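Helicase-like protein (Bacteroides thetaiotaomicron, PDB 2FG1) is a macrodomain protein that probably removes ADP-ribose from thymidine bases in DNA by hydrolysis. Local coordinates at residues A[25-30]-A[80-85]; A[84-89]-A[97-102]. One frame throughout, in Å; residues are numbered along the deposited sequence. Where two conformers were deposited one is given.

Contact 1: residues A[25-30]-A[80-85]; sequences THICND and ANMIGQ
Strands 25-29 and 80-85 run parallel, and their backbone bonds alternate in direction: His26 N gives to Ala80 O, Met82 N to His26 O, Cys28 N to Met82 O at 2.7 Å, and Gly84 N to Cys28 O. At Cys28 O the pairing shifts by one residue, a beta bulge, and the same oxygen takes a second, weak bond from Gln85 N. One water bridges Ile27 O and Gln85 OE1, donating to both.

Among the side chains, His26 NE2 gives its N-H to Asn81 OD1 at 2.8 Å, on a lone pair in the amide plane and close to the plane of the ring. Ring and amide stand 82° apart. His26 CG sits between the backbone N and C (chi1 71°), which swings the ring over toward Asn81. The amide nitrogen of Asn81 is held by Gln69 and Pro49 O.

Apolar contacts line the face bearing Thr25, Ile27 and Met82. Met82, a selenomethionine, bends at its last torsion, which brings its CE to 4.0 Å from Ile27 CG1; the same methyl also rests on Thr25 CB. Helix 100-117 packs against both Ile27 and Met82. On the reverse face, Cys28 SG lies 3.8 Å from Asn81 CB. Such paired parallel strands with helices on both faces form the central sheet of the macrodomain's three-layer alpha/beta/alpha fold.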
loop_
_atom_site.group_PDB
_atom_site.type_symbol
_atom_site.label_atom_id
_atom_site.label_comp_id
_atom_site.label_asym_id
_atom_site.label_seq_id
_atom_site.Cartn_x
_atom_site.Cartn_y
_atom_site.Cartn_z
ATOM N N THR A 25 4.133 0.239 0.990
ATOM C CA THR A 25 2.840 0.376 0.320
ATOM C C THR A 25 1.722 -0.069 1.241
ATOM O O THR A 25 1.822 -1.125 1.862
ATOM C CB THR A 25 2.755 -0.489 -0.953
ATOM O OG1 THR A 25 2.965 -1.867 -0.610
ATOM C CG2 THR A 25 3.794 -0.084 -1.973
ATOM N N HIS A 26 0.635 0.698 1.302
ATOM C CA HIS A 26 -0.522 0.275 2.089
ATOM C C HIS A 26 -1.802 0.821 1.458
ATOM O O HIS A 26 -1.762 1.743 0.648
ATOM C CB HIS A 26 -0.354 0.708 3.548
ATOM C CG HIS A 26 -0.486 2.178 3.738
ATOM N ND1 HIS A 26 -1.496 2.728 4.492
ATOM C CD2 HIS A 26 0.211 3.212 3.211
ATOM C CE1 HIS A 26 -1.403 4.047 4.442
ATOM N NE2 HIS A 26 -0.381 4.365 3.666
ATOM N N ILE A 27 -2.927 0.218 1.821
ATOM C CA ILE A 27 -4.217 0.539 1.218
ATOM C C ILE A 27 -4.990 1.528 2.076
ATOM O O ILE A 27 -5.289 1.268 3.258
ATOM C CB ILE A 27 -5.069 -0.727 0.985
ATOM C CG1 ILE A 27 -4.386 -1.656 -0.031
ATOM C CG2 ILE A 27 -6.460 -0.339 0.479
ATOM C CD1 ILE A 27 -5.046 -3.036 -0.160
ATOM N N CYS A 28 -5.314 2.657 1.447
ATOM C CA CYS A 28 -6.129 3.699 2.033
ATOM C C CYS A 28 -7.538 3.652 1.474
ATOM O O CYS A 28 -7.797 3.112 0.390
ATOM C CB CYS A 28 -5.510 5.066 1.714
ATOM S SG CYS A 28 -3.899 5.335 2.419
ATOM N N ASN A 29 -8.466 4.232 2.220
ATOM C CA ASN A 29 -9.831 4.364 1.727
ATOM C C ASN A 29 -10.055 5.664 0.957
ATOM O O ASN A 29 -9.211 6.582 0.963
ATOM C CB ASN A 29 -10.830 4.236 2.875
ATOM C CG ASN A 29 -10.656 5.326 3.894
ATOM O OD1 ASN A 29 -11.054 6.470 3.661
ATOM N ND2 ASN A 29 -10.005 4.998 5.007
ATOM N N ASP A 30 -11.207 5.731 0.299
ATOM C CA ASP A 30 -11.556 6.875 -0.545
ATOM C C ASP A 30 -12.441 7.920 0.143
ATOM O O ASP A 30 -13.057 8.744 -0.541
ATOM C CB ASP A 30 -12.194 6.398 -1.861
ATOM C CG ASP A 30 -13.488 5.631 -1.655
ATOM O OD1 ASP A 30 -13.932 5.475 -0.494
ATOM O OD2 ASP A 30 -14.069 5.191 -2.676
ATOM N N ALA A 80 3.777 4.824 0.038
ATOM C CA ALA A 80 2.783 4.953 -1.014
ATOM C C ALA A 80 1.400 4.790 -0.407
ATOM O O ALA A 80 1.023 3.693 0.027
ATOM C CB ALA A 80 3.032 3.902 -2.095
ATOM N N ASN A 81 0.655 5.894 -0.367
ATOM C CA ASN A 81 -0.738 5.889 0.092
ATOM C C ASN A 81 -1.594 5.507 -1.121
ATOM O O ASN A 81 -1.771 6.313 -2.024
ATOM C CB ASN A 81 -1.154 7.290 0.583
ATOM C CG ASN A 81 -0.396 7.760 1.823
ATOM O OD1 ASN A 81 -0.011 6.983 2.685
ATOM N ND2 ASN A 81 -0.257 9.088 1.949
HETATM N N MSE A 82 -2.087 4.268 -1.145
HETATM C CA MSE A 82 -2.765 3.720 -2.320
HETATM C C MSE A 82 -4.259 3.677 -2.078
HETATM O O MSE A 82 -4.710 2.970 -1.188
HETATM C CB MSE A 82 -2.289 2.282 -2.581
HETATM C CG MSE A 82 -0.771 2.126 -2.789
HETATM SE SE MSE A 82 -0.264 0.338 -3.381
HETATM C CE MSE A 82 -1.015 -0.719 -1.920
ATOM N N ILE A 83 -5.044 4.407 -2.867
ATOM C CA ILE A 83 -6.490 4.398 -2.632
ATOM C C ILE A 83 -7.094 3.143 -3.254
ATOM O O ILE A 83 -7.310 3.079 -4.466
ATOM C CB ILE A 83 -7.188 5.678 -3.132
ATOM C CG1 ILE A 83 -6.563 6.919 -2.485
ATOM C CG2 ILE A 83 -8.686 5.608 -2.815
ATOM C CD1 ILE A 83 -7.194 8.225 -2.954
ATOM N N GLY A 84 -7.356 2.143 -2.411
ATOM C CA GLY A 84 -7.754 0.820 -2.890
ATOM C C GLY A 84 -8.962 0.200 -2.226
ATOM O O GLY A 84 -9.258 -0.973 -2.450
ATOM N N GLN A 85 -9.649 0.975 -1.398
ATOM C CA GLN A 85 -10.878 0.483 -0.807
ATOM C C GLN A 85 -11.936 1.576 -0.785
ATOM O O GLN A 85 -11.635 2.762 -0.630
ATOM C CB GLN A 85 -10.643 -0.144 0.572
ATOM C CG GLN A 85 -10.447 0.847 1.670
ATOM C CD GLN A 85 -10.332 0.185 3.039
ATOM O OE1 GLN A 85 -9.291 -0.399 3.364
ATOM N NE2 GLN A 85 -11.388 0.292 3.852
HETATM O O HOH W 1 -6.658 -1.001 4.306
#

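Contact 2: residues A[84-89]-A[97-102]; sequences GQHGIY and PIRYDA
His86 N donates to Pro97 O at 2.8 Å, nearly straight at the hydrogen (167°), and the CA of Gln85 approaches the same oxygen. Two residues further on, Arg99 N gives its hydrogen to Gly84 O, the two heavy atoms 3.0 Å apart. These two bonds flank a single backbone bridge between Gln85 and Ile98, so the chain leaving the strand is tied to the chain entering the helix.

The ring of Pro97 nestles into the bend of the 84-89 loop. Its CG comes 3.3 Å from Ile88 O, and its CB lies 3.5 Å from Gln85 NE2, alongside the amide. Arg99 bends at its second torsion (chi2 -66°) and turns its guanidinium back over His86, whose CB lies 3.7 Å above the centre of that plane. Arg99 NH2 reaches His86 CD2 at 3.6 Å, with imidazole and guanidinium 52° apart.

This is the strand-to-helix connection of an alpha/beta fold: strand 77-85 ends, a loop follows, and helix 100-117 starts just after Arg99, its N-cap residue. Ala102, in the first turn, sets its CB 4.1 Å from Gly84 CA.

Behind these contacts, the Gln85 amide donates to Gly87 O, in the planes of both groups, bracing the turn around the proline. Arg99 NH1 donates to Ile98 O, which lies in the guanidinium plane although the nitrogen stands above the plane of that carbonyl, and also to Pro96 O. Replacing Arg99 with an alanine would probably leave both carbonyls without this donor and uncover the flank of His86. The imidazole itself is fixed from elsewhere, its ND1 hydrogen-bonded to the carboxylate of Asp30, while Ile98 packs on Ile27 and on Met138 of helix 135-147.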
loop_
_atom_site.group_PDB
_atom_site.type_symbol
_atom_site.label_atom_id
_atom_site.label_comp_id
_atom_site.label_asym_id
_atom_site.label_seq_id
_atom_site.Cartn_x
_atom_site.Cartn_y
_atom_site.Cartn_z
ATOM N N GLY A 84 -7.356 2.143 -2.411
ATOM C CA GLY A 84 -7.754 0.820 -2.890
ATOM C C GLY A 84 -8.962 0.200 -2.226
ATOM O O GLY A 84 -9.258 -0.973 -2.450
ATOM N N GLN A 85 -9.649 0.975 -1.398
ATOM C CA GLN A 85 -10.878 0.483 -0.807
ATOM C C GLN A 85 -11.936 1.576 -0.785
ATOM O O GLN A 85 -11.635 2.762 -0.630
ATOM C CB GLN A 85 -10.643 -0.144 0.572
ATOM C CG GLN A 85 -10.447 0.847 1.670
ATOM C CD GLN A 85 -10.332 0.185 3.039
ATOM O OE1 GLN A 85 -9.291 -0.399 3.364
ATOM N NE2 GLN A 85 -11.388 0.292 3.852
ATOM N N HIS A 86 -13.177 1.148 -0.979
ATOM C CA HIS A 86 -14.310 2.048 -1.062
ATOM C C HIS A 86 -15.001 2.109 0.290
ATOM O O HIS A 86 -15.541 1.108 0.765
ATOM C CB HIS A 86 -15.275 1.553 -2.136
ATOM C CG HIS A 86 -16.478 2.422 -2.308
ATOM N ND1 HIS A 86 -16.391 3.771 -2.579
ATOM C CD2 HIS A 86 -17.799 2.133 -2.246
ATOM C CE1 HIS A 86 -17.608 4.275 -2.685
ATOM N NE2 HIS A 86 -18.479 3.304 -2.481
ATOM N N GLY A 87 -14.961 3.282 0.911
ATOM C CA GLY A 87 -15.515 3.468 2.248
ATOM C C GLY A 87 -14.706 2.717 3.290
ATOM O O GLY A 87 -13.614 2.204 3.003
ATOM N N ILE A 88 -15.251 2.660 4.501
ATOM C CA ILE A 88 -14.608 1.993 5.631
ATOM C C ILE A 88 -15.338 0.684 5.960
ATOM O O ILE A 88 -14.714 -0.305 6.365
ATOM C CB ILE A 88 -14.550 2.934 6.874
ATOM C CG1 ILE A 88 -13.743 4.203 6.555
ATOM C CG2 ILE A 88 -13.977 2.208 8.099
ATOM C CD1 ILE A 88 -13.772 5.270 7.642
ATOM N N TYR A 89 -16.654 0.683 5.755
ATOM C CA TYR A 89 -17.504 -0.461 6.078
ATOM C C TYR A 89 -18.110 -1.069 4.820
ATOM O O TYR A 89 -18.134 -0.427 3.771
ATOM C CB TYR A 89 -18.629 -0.035 7.027
ATOM C CG TYR A 89 -18.150 0.631 8.295
ATOM C CD1 TYR A 89 -17.541 -0.110 9.310
ATOM C CD2 TYR A 89 -18.305 2.002 8.482
ATOM C CE1 TYR A 89 -17.101 0.504 10.481
ATOM C CE2 TYR A 89 -17.876 2.622 9.648
ATOM C CZ TYR A 89 -17.274 1.869 10.641
ATOM O OH TYR A 89 -16.844 2.485 11.795
ATOM N N PRO A 97 -15.240 -3.357 1.678
ATOM C CA PRO A 97 -14.602 -2.181 1.058
ATOM C C PRO A 97 -13.532 -2.458 -0.011
ATOM O O PRO A 97 -13.380 -1.651 -0.927
ATOM C CB PRO A 97 -13.952 -1.453 2.246
ATOM C CG PRO A 97 -14.735 -1.892 3.430
ATOM C CD PRO A 97 -15.122 -3.320 3.151
ATOM N N ILE A 98 -12.794 -3.560 0.108
ATOM C CA ILE A 98 -11.671 -3.819 -0.803
ATOM C C ILE A 98 -12.120 -3.747 -2.270
ATOM O O ILE A 98 -13.191 -4.227 -2.633
ATOM C CB ILE A 98 -10.983 -5.192 -0.491
ATOM C CG1 ILE A 98 -9.612 -5.299 -1.167
ATOM C CG2 ILE A 98 -11.846 -6.370 -0.908
ATOM C CD1 ILE A 98 -8.590 -4.308 -0.661
ATOM N N ARG A 99 -11.299 -3.120 -3.100
ATOM C CA ARG A 99 -11.539 -3.097 -4.543
ATOM C C ARG A 99 -10.286 -3.604 -5.237
ATOM O O ARG A 99 -9.280 -2.893 -5.333
ATOM C CB ARG A 99 -11.899 -1.687 -5.015
ATOM C CG ARG A 99 -13.249 -1.176 -4.497
ATOM C CD ARG A 99 -14.407 -1.988 -5.065
ATOM N NE ARG A 99 -15.716 -1.469 -4.663
ATOM C CZ ARG A 99 -16.357 -1.802 -3.540
ATOM N NH1 ARG A 99 -15.808 -2.645 -2.670
ATOM N NH2 ARG A 99 -17.545 -1.275 -3.272
ATOM N N TYR A 100 -10.319 -4.855 -5.678
ATOM C CA TYR A 100 -9.123 -5.504 -6.239
ATOM C C TYR A 100 -8.624 -4.809 -7.492
ATOM O O TYR A 100 -7.420 -4.682 -7.690
ATOM C CB TYR A 100 -9.372 -6.984 -6.526
ATOM C CG TYR A 100 -9.612 -7.831 -5.298
ATOM C CD1 TYR A 100 -8.555 -8.202 -4.469
ATOM C CD2 TYR A 100 -10.891 -8.276 -4.978
ATOM C CE1 TYR A 100 -8.767 -8.996 -3.341
ATOM C CE2 TYR A 100 -11.117 -9.070 -3.852
ATOM C CZ TYR A 100 -10.052 -9.418 -3.038
ATOM O OH TYR A 100 -10.277 -10.201 -1.932
ATOM N N ASP A 101 -9.543 -4.359 -8.337
ATOM C CA ASP A 101 -9.149 -3.624 -9.545
ATOM C C ASP A 101 -8.456 -2.301 -9.214
ATOM O O ASP A 101 -7.457 -1.924 -9.851
ATOM C CB ASP A 101 -10.322 -3.438 -10.524
ATOM C CG ASP A 101 -11.543 -2.733 -9.912
ATOM O OD1 ASP A 101 -11.707 -2.638 -8.672
ATOM O OD2 ASP A 101 -12.402 -2.289 -10.711
ATOM N N ALA A 102 -8.961 -1.614 -8.196
ATOM C CA ALA A 102 -8.319 -0.394 -7.728
ATOM C C ALA A 102 -6.919 -0.672 -7.195
ATOM O O ALA A 102 -5.970 0.045 -7.525
ATOM C CB ALA A 102 -9.173 0.289 -6.661
#

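Contact 1 lies in the core, its residues mostly buried in the central sheet; contact 2 sits nearer the surface, where strand 77-85 ends and the chain turns toward helix 100-117. They share Gly84 and Gln85; Gly84 gives its N-H to Cys28 in the sheet and its carbonyl to Arg99 at the helix entry, while the main-chain bonds of Gln85 in contact 1 are weak. Parallel strand pairing, broken by one bulge, with apolar packing and a buried histidine-asparagine bond, makes contact 1; contact 2 relies on two backbone bonds, a proline ring packed into the loop and a charged guanidinium. Asp30 joins them, since its OD1 also lies 2.8 Å from Gly87 N, a probable hydrogen bond.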